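Local coordinates for protein carbohydrate kinase, FGGY (Novosphingobium aromaticivorans, PDB 3H6E) that probably phosphorylates a carbohydrate substrate, as a member of the FGGY kinase family with an actin-like ATPase fold, at residues A[237-242]-A[429-434]. Residues are numbered along the deposited sequence; the frame is centred on the assembly and turned at random.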
# COMPACT_ATOMS: atom_id res chain seq x y z
N ALA A 237 2.07 -0.15 -7.32
CA ALA A 237 2.72 1.16 -7.40
C ALA A 237 4.24 1.03 -7.37
O ALA A 237 4.95 1.86 -7.94
CB ALA A 237 2.24 2.05 -6.27
N LEU A 238 4.75 0.01 -6.69
CA LEU A 238 6.19 -0.21 -6.61
C LEU A 238 6.74 -0.64 -7.96
O LEU A 238 7.75 -0.11 -8.43
CB LEU A 238 6.53 -1.22 -5.52
CG LEU A 238 6.29 -0.73 -4.10
CD1 LEU A 238 6.81 -1.76 -3.09
CD2 LEU A 238 6.95 0.63 -3.88
N LEU A 239 6.07 -1.62 -8.57
CA LEU A 239 6.37 -2.00 -9.95
C LEU A 239 6.45 -0.77 -10.83
O LEU A 239 7.42 -0.56 -11.55
CB LEU A 239 5.30 -2.94 -10.49
CG LEU A 239 5.55 -4.44 -10.30
CD1 LEU A 239 4.43 -5.23 -10.95
CD2 LEU A 239 6.90 -4.82 -10.87
N ALA A 240 5.40 0.04 -10.78
CA ALA A 240 5.34 1.27 -11.55
C ALA A 240 6.57 2.14 -11.30
O ALA A 240 7.33 2.45 -12.23
CB ALA A 240 4.08 2.04 -11.23
N ALA A 241 6.77 2.52 -10.05
CA ALA A 241 7.91 3.35 -9.67
C ALA A 241 9.22 2.79 -10.22
O ALA A 241 10.08 3.55 -10.68
CB ALA A 241 7.98 3.48 -8.16
N ARG A 242 9.37 1.47 -10.19
CA ARG A 242 10.59 0.84 -10.69
C ARG A 242 10.69 0.90 -12.21
O ARG A 242 11.71 0.54 -12.79
CB ARG A 242 10.68 -0.61 -10.20
CG ARG A 242 10.84 -0.74 -8.69
CD ARG A 242 11.44 -2.07 -8.29
NE ARG A 242 10.54 -3.19 -8.56
CZ ARG A 242 9.71 -3.72 -7.66
NH1 ARG A 242 9.66 -3.23 -6.43
NH2 ARG A 242 8.93 -4.73 -8.00
N ALA A 429 1.08 -3.31 -12.96
CA ALA A 429 0.94 -4.71 -13.36
C ALA A 429 1.48 -5.01 -14.76
O ALA A 429 2.00 -6.09 -15.01
CB ALA A 429 -0.50 -5.15 -13.24
N LEU A 430 1.35 -4.06 -15.68
CA LEU A 430 1.88 -4.24 -17.03
C LEU A 430 3.35 -4.65 -17.00
O LEU A 430 3.79 -5.47 -17.80
CB LEU A 430 1.72 -2.95 -17.84
CG LEU A 430 0.43 -2.77 -18.64
CD1 LEU A 430 -0.80 -3.01 -17.78
CD2 LEU A 430 0.39 -1.39 -19.27
N ARG A 431 4.10 -4.06 -16.07
CA ARG A 431 5.53 -4.33 -15.96
C ARG A 431 5.81 -5.77 -15.54
O ARG A 431 6.97 -6.20 -15.51
CB ARG A 431 6.18 -3.34 -14.99
CG ARG A 431 6.01 -1.89 -15.41
CD ARG A 431 7.22 -1.06 -15.00
NE ARG A 431 8.46 -1.76 -15.31
CZ ARG A 431 9.19 -2.42 -14.42
NH1 ARG A 431 8.80 -2.46 -13.15
NH2 ARG A 431 10.31 -3.03 -14.79
N LEU A 432 4.75 -6.50 -15.22
CA LEU A 432 4.87 -7.90 -14.87
C LEU A 432 4.98 -8.72 -16.16
O LEU A 432 5.57 -9.81 -16.18
CB LEU A 432 3.64 -8.33 -14.07
CG LEU A 432 3.85 -9.09 -12.76
CD1 LEU A 432 5.17 -8.71 -12.10
CD2 LEU A 432 2.68 -8.84 -11.82
N ILE A 433 4.41 -8.19 -17.24
CA ILE A 433 4.49 -8.80 -18.56
C ILE A 433 5.72 -8.28 -19.29
O ILE A 433 6.62 -9.04 -19.64
CB ILE A 433 3.26 -8.46 -19.41
CG1 ILE A 433 1.97 -8.75 -18.64
CG2 ILE A 433 3.31 -9.21 -20.73
CD1 ILE A 433 0.73 -8.24 -19.34
N ASP A 434 5.75 -6.97 -19.51
CA ASP A 434 6.86 -6.31 -20.18
C ASP A 434 7.59 -5.36 -19.22
O ASP A 434 7.22 -4.20 -19.09
CB ASP A 434 6.37 -5.55 -21.41
CG ASP A 434 7.48 -4.82 -22.13
OD1 ASP A 434 8.66 -4.95 -21.73
OD2 ASP A 434 7.18 -4.10 -23.11
O HOH W 1 11.35 -4.22 -11.68
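Arg431 reaches across to the backbone of Leu239 at the junction of the two domains of an FGGY kinase, of the actin-like ATPase clan, and illustrates how an arginine can tie a short turn to a backbone carbonyl of a helix. Its NH1 donates to the carbonyl O of Leu239, in helix 233-241, at 2.8 Å. The bond is bent, with an N-H...O angle of 137°, and the donor lies tilted 33° from the carbonyl plane. CD of Arg431 also rests 3.5 Å from Leu239 O, while Arg242 O sits above one face of the guanidinium, nearer its margin.

Next to this polar link is an apolar one. Leu239 sends CD1 to CD1 of Leu432 at 3.7 Å, the two side chains crossing at about a right angle, and both also pack on Leu231 of strand 226-232. The other branch of Leu239, CD2, lies 3.8 Å from NH1 of Arg431.

The Arg431 chain bends at chi2 and again at chi3 (45°), which brings NH1 to the Leu239 carbonyl; from the second shell, Pro435 O takes a bond from NH2 and Leu437 O a weak one from NE. Were Arg431 an alanine, Leu239 O would probably lose this donor and Pro435 O the one it has from NH2, leaving mainly the apolar Leu239-Leu432 contact to join the two segments. Between the two arginines, whose like charges approach to 5.0 Å at Arg242 NE and Arg431 NH1, a water accepts weak bonds from both these nitrogens, each 3.4 Å from its oxygen.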